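Local coordinates for 39 kDa initiator binding protein (PDB 1PP7) that binds the initiator element of core promoters in Trichomonas vaginalis through the DNA-binding domain held here, probably to direct the start of transcription, at residues C[17-20]-C[21-25]; C[76-79]-C[80-84]; C[58-61]-C[62-66]. One frame throughout, in Å; residues are numbered along the deposited sequence.

Contact 1 of 3, residues C[17-20]-C[21-25]. With nucleotides of chain B.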
# COMPACT_ATOMS: atom_id res chain seq x y z
N GLU C 17 -11.53 -9.38 -5.02
CA GLU C 17 -11.91 -8.64 -3.83
C GLU C 17 -11.00 -7.41 -3.58
O GLU C 17 -11.47 -6.29 -3.28
CB GLU C 17 -11.82 -9.59 -2.66
CG GLU C 17 -12.22 -9.04 -1.34
CD GLU C 17 -11.96 -10.04 -0.23
OE1 GLU C 17 -12.33 -9.74 0.94
OE2 GLU C 17 -11.37 -11.14 -0.53
N ILE C 18 -9.69 -7.65 -3.67
CA ILE C 18 -8.70 -6.60 -3.47
C ILE C 18 -8.79 -5.57 -4.63
O ILE C 18 -8.73 -4.36 -4.42
CB ILE C 18 -7.27 -7.21 -3.41
CG1 ILE C 18 -7.23 -8.40 -2.43
CG2 ILE C 18 -6.28 -6.14 -3.06
CD1 ILE C 18 -7.17 -8.05 -0.96
N VAL C 19 -8.95 -6.04 -5.85
CA VAL C 19 -9.04 -5.13 -6.99
C VAL C 19 -10.20 -4.20 -6.77
O VAL C 19 -10.08 -3.00 -6.97
CB VAL C 19 -9.28 -5.84 -8.34
CG1 VAL C 19 -9.44 -4.81 -9.42
CG2 VAL C 19 -8.14 -6.73 -8.67
N ALA C 20 -11.32 -4.77 -6.36
CA ALA C 20 -12.51 -4.01 -6.08
C ALA C 20 -12.35 -3.06 -4.89
O ALA C 20 -12.79 -1.92 -4.98
CB ALA C 20 -13.70 -4.94 -5.83
N ALA C 21 -11.75 -3.51 -3.78
CA ALA C 21 -11.60 -2.63 -2.62
C ALA C 21 -10.66 -1.47 -2.95
O ALA C 21 -10.74 -0.37 -2.35
CB ALA C 21 -11.06 -3.39 -1.48
N LEU C 22 -9.75 -1.71 -3.90
CA LEU C 22 -8.81 -0.70 -4.31
C LEU C 22 -9.48 0.30 -5.20
O LEU C 22 -9.19 1.48 -5.16
CB LEU C 22 -7.65 -1.36 -5.01
CG LEU C 22 -6.68 -1.94 -3.97
CD1 LEU C 22 -5.64 -2.90 -4.62
CD2 LEU C 22 -6.06 -0.77 -3.23
N LYS C 23 -10.43 -0.18 -5.98
CA LYS C 23 -11.15 0.68 -6.91
C LYS C 23 -12.22 1.52 -6.19
O LYS C 23 -12.58 2.61 -6.62
CB LYS C 23 -11.77 -0.20 -8.01
CG LYS C 23 -11.89 0.45 -9.39
CD LYS C 23 -12.33 -0.58 -10.45
CE LYS C 23 -11.27 -1.67 -10.68
NZ LYS C 23 -11.64 -2.61 -11.80
N ARG C 24 -12.68 1.03 -5.06
CA ARG C 24 -13.74 1.71 -4.36
C ARG C 24 -13.43 3.11 -3.90
O ARG C 24 -12.37 3.34 -3.30
CB ARG C 24 -14.18 0.84 -3.20
CG ARG C 24 -15.21 1.43 -2.32
CD ARG C 24 -15.39 0.54 -1.11
NE ARG C 24 -16.44 1.12 -0.28
CZ ARG C 24 -16.85 0.67 0.90
NH1 ARG C 24 -16.31 -0.40 1.47
NH2 ARG C 24 -17.81 1.34 1.50
N LYS C 25 -14.36 4.04 -4.17
CA LYS C 25 -14.22 5.45 -3.78
C LYS C 25 -14.04 5.56 -2.26
O LYS C 25 -14.58 4.76 -1.51
CB LYS C 25 -15.47 6.26 -4.23
CG LYS C 25 -15.87 7.51 -3.34
CD LYS C 25 -16.12 8.87 -4.10
CE LYS C 25 -14.87 9.45 -4.85
NZ LYS C 25 -15.02 10.91 -5.20
P DA B 11 -17.16 12.74 -10.92
OP1 DA B 11 -16.71 11.75 -11.94
OP2 DA B 11 -18.07 13.86 -11.31
O5' DA B 11 -17.85 11.97 -9.70
C5' DA B 11 -17.13 10.96 -9.01
C4' DA B 11 -17.74 10.69 -7.66
O4' DA B 11 -17.43 11.73 -6.71
C3' DA B 11 -19.26 10.59 -7.67
O3' DA B 11 -19.63 9.62 -6.70
C2' DA B 11 -19.69 11.94 -7.14
C1' DA B 11 -18.63 12.11 -6.08
N9 DA B 11 -18.47 13.46 -5.58
C8 DA B 11 -18.89 14.64 -6.15
N7 DA B 11 -18.56 15.70 -5.45
C5 DA B 11 -17.90 15.19 -4.35
C6 DA B 11 -17.29 15.80 -3.26
N6 DA B 11 -17.26 17.12 -3.10
N1 DA B 11 -16.71 15.01 -2.33
C2 DA B 11 -16.74 13.68 -2.51
N3 DA B 11 -17.28 12.98 -3.50
C4 DA B 11 -17.85 13.81 -4.40
P DA B 12 -20.58 8.40 -7.11
OP1 DA B 12 -19.83 7.55 -8.09
OP2 DA B 12 -21.91 9.00 -7.49
O5' DA B 12 -20.70 7.59 -5.75
C5' DA B 12 -19.55 6.98 -5.17
C4' DA B 12 -19.51 7.25 -3.68
O4' DA B 12 -19.35 8.67 -3.43
C3' DA B 12 -20.77 6.83 -2.94
O3' DA B 12 -20.44 6.16 -1.71
C2' DA B 12 -21.51 8.15 -2.74
C1' DA B 12 -20.38 9.15 -2.60
N9 DA B 12 -20.70 10.52 -3.03
C8 DA B 12 -21.32 10.91 -4.20
N7 DA B 12 -21.42 12.22 -4.33
C5 DA B 12 -20.86 12.72 -3.16
C6 DA B 12 -20.64 14.06 -2.69
N6 DA B 12 -21.01 15.14 -3.36
N1 DA B 12 -20.00 14.22 -1.50
C2 DA B 12 -19.64 13.11 -0.81
N3 DA B 12 -19.81 11.81 -1.14
C4 DA B 12 -20.42 11.68 -2.34

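Contact 2 of 3, residues C[76-79]-C[80-84]. With nucleotides of chain A.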
# COMPACT_ATOMS: atom_id res chain seq x y z
N MET C 76 -3.02 0.73 -7.19
CA MET C 76 -4.05 1.43 -6.43
C MET C 76 -4.90 2.36 -7.25
O MET C 76 -5.97 2.81 -6.80
CB MET C 76 -3.44 2.23 -5.32
CG MET C 76 -3.00 1.42 -4.17
SD MET C 76 -2.63 2.60 -2.88
CE MET C 76 -3.47 1.97 -1.50
N GLY C 77 -4.43 2.62 -8.47
CA GLY C 77 -5.13 3.49 -9.39
C GLY C 77 -4.99 4.98 -9.11
O GLY C 77 -5.94 5.73 -9.33
N ILE C 78 -3.85 5.43 -8.61
CA ILE C 78 -3.70 6.85 -8.32
C ILE C 78 -2.36 7.30 -8.80
O ILE C 78 -1.41 6.52 -8.85
CB ILE C 78 -3.88 7.17 -6.78
CG1 ILE C 78 -2.77 6.47 -5.96
CG2 ILE C 78 -5.32 6.71 -6.33
CD1 ILE C 78 -2.97 6.45 -4.44
N LYS C 79 -2.28 8.56 -9.22
CA LYS C 79 -0.99 9.10 -9.68
C LYS C 79 0.07 9.04 -8.54
O LYS C 79 -0.29 9.05 -7.36
CB LYS C 79 -1.15 10.57 -10.08
CG LYS C 79 -2.31 10.89 -10.97
CD LYS C 79 -1.92 10.84 -12.43
CE LYS C 79 -1.97 9.40 -12.98
NZ LYS C 79 -3.36 8.92 -13.30
N LEU C 80 1.35 9.01 -8.88
CA LEU C 80 2.42 9.04 -7.85
C LEU C 80 2.20 10.17 -6.86
O LEU C 80 2.30 10.00 -5.60
CB LEU C 80 3.77 9.33 -8.46
CG LEU C 80 4.79 8.33 -7.95
CD1 LEU C 80 6.14 9.00 -7.91
CD2 LEU C 80 4.36 7.75 -6.55
N ASN C 81 1.94 11.34 -7.44
CA ASN C 81 1.71 12.52 -6.67
C ASN C 81 0.57 12.34 -5.67
O ASN C 81 0.69 12.73 -4.52
CB ASN C 81 1.50 13.74 -7.57
CG ASN C 81 1.00 14.95 -6.79
OD1 ASN C 81 -0.22 15.20 -6.70
ND2 ASN C 81 1.93 15.68 -6.19
N THR C 82 -0.52 11.71 -6.04
CA THR C 82 -1.53 11.63 -5.03
C THR C 82 -1.11 10.60 -3.99
O THR C 82 -1.45 10.73 -2.81
CB THR C 82 -2.93 11.46 -5.69
OG1 THR C 82 -3.80 10.66 -4.88
CG2 THR C 82 -2.78 10.93 -7.04
N LEU C 83 -0.28 9.61 -4.37
CA LEU C 83 0.15 8.63 -3.36
C LEU C 83 0.90 9.42 -2.26
O LEU C 83 0.59 9.24 -1.06
CB LEU C 83 1.10 7.59 -3.92
CG LEU C 83 1.03 6.16 -3.40
CD1 LEU C 83 2.37 5.55 -3.65
CD2 LEU C 83 0.69 6.06 -1.94
N ASN C 84 1.86 10.28 -2.68
CA ASN C 84 2.66 11.08 -1.75
C ASN C 84 1.76 11.97 -0.93
O ASN C 84 1.93 12.09 0.27
CB ASN C 84 3.66 12.02 -2.42
CG ASN C 84 4.71 11.30 -3.30
OD1 ASN C 84 5.16 10.18 -3.00
ND2 ASN C 84 5.15 11.99 -4.39
P DT A 8 -5.69 10.71 -9.47
OP1 DT A 8 -6.27 9.83 -10.51
OP2 DT A 8 -4.51 10.24 -8.73
O5' DT A 8 -5.35 12.14 -10.03
C5' DT A 8 -6.45 12.92 -10.49
C4' DT A 8 -5.99 14.27 -10.94
O4' DT A 8 -6.05 15.13 -9.81
C3' DT A 8 -4.58 14.36 -11.48
O3' DT A 8 -4.60 14.94 -12.78
C2' DT A 8 -3.87 15.28 -10.52
C1' DT A 8 -4.97 16.02 -9.84
N1 DT A 8 -4.71 16.43 -8.44
C2 DT A 8 -4.97 17.76 -8.09
O2 DT A 8 -5.47 18.55 -8.84
N3 DT A 8 -4.65 18.10 -6.80
C4 DT A 8 -4.19 17.25 -5.81
O4 DT A 8 -4.01 17.69 -4.67
C5 DT A 8 -3.97 15.86 -6.24
C7 DT A 8 -3.49 14.86 -5.24
C6 DT A 8 -4.23 15.54 -7.52
P DC A 9 -3.32 14.80 -13.75
OP1 DC A 9 -3.82 14.26 -15.04
OP2 DC A 9 -2.16 14.12 -13.08
O5' DC A 9 -2.96 16.35 -13.93
C5' DC A 9 -4.00 17.33 -13.94
C4' DC A 9 -3.42 18.71 -13.73
O4' DC A 9 -3.39 19.05 -12.32
C3' DC A 9 -2.00 18.93 -14.27
O3' DC A 9 -1.91 20.21 -14.93
C2' DC A 9 -1.15 18.89 -13.00
C1' DC A 9 -2.08 19.48 -11.95
N1 DC A 9 -1.83 19.03 -10.56
C2 DC A 9 -1.88 19.98 -9.51
O2 DC A 9 -2.15 21.14 -9.78
N3 DC A 9 -1.64 19.59 -8.23
C4 DC A 9 -1.38 18.31 -7.97
N4 DC A 9 -1.14 17.98 -6.71
C5 DC A 9 -1.34 17.31 -9.01
C6 DC A 9 -1.56 17.71 -10.27
P DT A 7 -7.84 8.71 -3.74
OP1 DT A 7 -8.75 7.69 -4.36
OP2 DT A 7 -6.45 8.34 -3.30
O5' DT A 7 -7.67 9.90 -4.77
C5' DT A 7 -8.74 10.20 -5.65
C4' DT A 7 -8.34 11.28 -6.62
O4' DT A 7 -8.45 12.58 -5.99
C3' DT A 7 -6.92 11.16 -7.17
O3' DT A 7 -6.98 11.12 -8.59
C2' DT A 7 -6.24 12.42 -6.67
C1' DT A 7 -7.40 13.38 -6.46
N1 DT A 7 -7.18 14.45 -5.49
C2 DT A 7 -7.54 15.72 -5.88
O2 DT A 7 -8.01 15.94 -6.99
N3 DT A 7 -7.32 16.72 -4.94
C4 DT A 7 -6.77 16.55 -3.66
O4 DT A 7 -6.62 17.54 -2.90
C5 DT A 7 -6.40 15.17 -3.33
C7 DT A 7 -5.81 14.87 -1.98
C6 DT A 7 -6.62 14.21 -4.25

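Contact 3 of 3, residues C[58-61]-C[62-66]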
# COMPACT_ATOMS: atom_id res chain seq x y z
N SER C 58 6.05 -4.60 1.35
CA SER C 58 6.19 -5.63 2.39
C SER C 58 6.70 -5.17 3.76
O SER C 58 7.43 -4.18 3.88
CB SER C 58 7.07 -6.81 1.88
OG SER C 58 8.29 -6.39 1.35
N TRP C 59 6.29 -5.87 4.81
CA TRP C 59 6.75 -5.52 6.15
C TRP C 59 8.22 -5.93 6.32
O TRP C 59 8.65 -7.01 5.87
CB TRP C 59 5.94 -6.25 7.22
CG TRP C 59 4.48 -5.86 7.27
CD1 TRP C 59 3.42 -6.61 6.82
CD2 TRP C 59 3.92 -4.66 7.84
NE1 TRP C 59 2.25 -5.95 7.08
CE2 TRP C 59 2.53 -4.75 7.70
CE3 TRP C 59 4.47 -3.52 8.45
CZ2 TRP C 59 1.68 -3.77 8.14
CZ3 TRP C 59 3.63 -2.54 8.89
CH2 TRP C 59 2.24 -2.66 8.73
N ILE C 60 8.99 -5.09 6.97
CA ILE C 60 10.37 -5.46 7.25
C ILE C 60 10.42 -5.78 8.79
O ILE C 60 11.35 -6.39 9.28
CB ILE C 60 11.34 -4.33 6.78
CG1 ILE C 60 11.09 -3.04 7.55
CG2 ILE C 60 11.12 -4.06 5.27
CD1 ILE C 60 11.80 -1.88 6.93
N SER C 61 9.39 -5.38 9.52
CA SER C 61 9.30 -5.70 10.94
C SER C 61 7.82 -5.63 11.33
O SER C 61 6.96 -5.42 10.45
CB SER C 61 10.14 -4.74 11.78
OG SER C 61 9.63 -3.42 11.75
N ASP C 62 7.50 -5.81 12.61
CA ASP C 62 6.11 -5.72 13.07
C ASP C 62 5.57 -4.31 12.78
O ASP C 62 4.34 -4.11 12.67
CB ASP C 62 5.98 -5.97 14.59
CG ASP C 62 5.87 -7.46 14.97
OD1 ASP C 62 5.39 -8.29 14.14
OD2 ASP C 62 6.26 -7.78 16.14
N THR C 63 6.48 -3.35 12.62
CA THR C 63 6.05 -1.95 12.44
C THR C 63 6.55 -1.07 11.29
O THR C 63 6.18 0.10 11.21
CB THR C 63 6.32 -1.17 13.74
OG1 THR C 63 7.73 -1.19 14.00
CG2 THR C 63 5.62 -1.81 14.91
N GLU C 64 7.36 -1.60 10.40
CA GLU C 64 7.86 -0.80 9.32
C GLU C 64 7.65 -1.59 8.05
O GLU C 64 7.66 -2.82 8.06
CB GLU C 64 9.37 -0.50 9.55
CG GLU C 64 9.65 -0.04 11.00
CD GLU C 64 11.06 0.58 11.26
OE1 GLU C 64 11.29 1.03 12.43
OE2 GLU C 64 11.92 0.62 10.32
N PHE C 65 7.44 -0.90 6.94
CA PHE C 65 7.26 -1.55 5.65
C PHE C 65 8.05 -0.75 4.64
O PHE C 65 8.43 0.40 4.88
CB PHE C 65 5.76 -1.63 5.21
CG PHE C 65 5.05 -0.29 5.04
CD1 PHE C 65 4.44 0.35 6.15
CD2 PHE C 65 4.88 0.27 3.77
CE1 PHE C 65 3.68 1.50 6.01
CE2 PHE C 65 4.10 1.43 3.60
CZ PHE C 65 3.50 2.05 4.72
N LYS C 66 8.33 -1.37 3.50
CA LYS C 66 9.05 -0.70 2.47
C LYS C 66 8.16 -0.86 1.29
O LYS C 66 7.36 -1.80 1.26
CB LYS C 66 10.39 -1.37 2.20
CG LYS C 66 10.34 -2.89 1.93
CD LYS C 66 11.70 -3.29 1.34
CE LYS C 66 12.08 -4.76 1.64
NZ LYS C 66 13.30 -5.25 0.81

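Contact 1 of 3, residues C[17-20]-C[21-25]
Glu17 and Ala21 begin a ladder of backbone bonds, Ala21 N giving its hydrogen to Glu17 O at 2.8 Å. One residue on, Ile18 O receives Leu22 N, and here the side chains join in. They run alongside each other in the same direction, with Ile18 CG2 3.7 Å from Leu22 CD1. Ile18 keeps CG1 beside its own backbone N (chi1 -49°), which leaves CG2 as the methyl on the carbonyl side, where Leu22 lies. These turns close helix 16-23 of the initiator DNA-binding domain, a member of the helix-turn-helix clan. Val19 repeats the pattern on a more open face: its O accepts Lys23 N at 3.0 Å, and a bend at chi3 (-65°) lays the lysine along it, Lys23 CE 3.8 Å from Val19 CG1. Ala20 O takes Arg24 N at 3.0 Å and, weakly, Lys23 N as well, just where Arg24 leaves the helical conformation. The extended Arg24 chain then leads off to a salt bridge with Asp29, while Lys25 reaches the DNA. Lys25 NZ donates to O4' of DA11 of chain B at 3.0 Å and lies 3.5 Å from N3 of the same adenine, a minor-groove atom.

Contact 2 of 3, residues C[76-79]-C[80-84]
Lys79 and Leu83 are joined across the first turn of helix 80-89, the recognition helix of a helix-turn-helix, by a bond from Leu83 N to Lys79 O of 3.0 Å. Thr82 N makes a second, weak bond to the same oxygen. The start of this helix meets the DNA with both backbone and side chains. Asn81 reads base edges in the major groove: its OD1 accepts the amino hydrogen of N4 of DC9 of chain A at 2.9 Å, fairly straight at 157°, while its ND2 donates to O4 of a thymine base. With the amide accepting on one atom and donating on the other, its rotation is defined. CG lies anti to the backbone N (chi1 169°), which carries the amide out from the helix to the bases. Thr82 CB lies 3.5 Å from the methyl C7 of DT8 of chain A, consistent with a contact to the thymine methyl, though this side chain is crowded in the model. The phosphates are met by the turn. Lys79 is at the N-cap position, and its backbone N donates to OP2 of DT8 of chain A, a bond to be read with caution because that oxygen is too close to a neighbour; the positive end of the helix dipole would probably favour a phosphate here. Lys79 CD lies 3.4 Å from OP2 of DC9 of chain A, and Ile78 CG2 is 3.6 Å from OP2 of DT7 of chain A. Behind this shell, Gly77 ends helix 69-76 in a Schellman motif, its positive phi (77°) turning the chain toward the new helix. Leu83 packs on Val72 and Ala73 of helix 69-76 and on Phe34 of helix 34-45, so the recognition helix packs on both. The CG1-CD1 branch of Ile78 reaches the same leucine, with Ile78 CD1 4.1 Å from Leu83 CG.

Contact 3 of 3, residues C[58-61]-C[62-66]
The beta hairpin of strands 57-59 and 65-67, at one edge of the four-stranded antiparallel sheet, brings Trp59 and Phe65 together as a non-hydrogen-bonded pair. Phe65 turns an edge toward the face of the six-membered ring of Trp59 in a T-shaped stack, centroids 5.8 Å apart and planes at 79°. Both side chains lie on the face of the sheet covered by helix 34-45, each touching Leu42. Next along, Ser58 and Lys66 form the hydrogen-bonded pair, with Lys66 N to Ser58 O at 3.0 Å and a matching bond from Ser58 N to Lys66 O. Their side chains take the other face, where Ile60 CG2 rests 3.6 Å from Lys66 CG and the lysine goes on to a cation-pi contact with Trp102. Toward the bend, Glu64 O accepts Ile60 N at 2.8 Å and, weakly, Ser61 N, and the edge of the Trp59 ring passes close, Trp59 CE3 3.3 Å from that oxygen. The loop closes on Ser61, whose OG sits between its backbone N and carbonyl carbon (chi1 67°) and receives Thr63 N at 3.3 Å in an ST turn; Glu64 N adds a weak bond to that OG at 3.2 Å.

How the contacts relate
Along the chain the order is contact 1, contact 3, contact 2, all within one initiator DNA-binding domain. Contacts 1 and 2 are neighbours, centres 15 Å apart, and touch where Leu22 CD2 packs 3.9 Å from Met76 CG. Helix 16-23 is thereby joined to the end of helix 69-76. The loop after the one and the helix following the other both come to the DNA, on different strands. Contact 3 lies across the chain's centre, about 23 Å from contact 1 and 20 Å from contact 2, centre to centre, and its nearest atom is about 11 Å from the DNA. Helix 34-45 bridges the two sides, meeting Met76 and Leu83 as well as the hairpin aromatics.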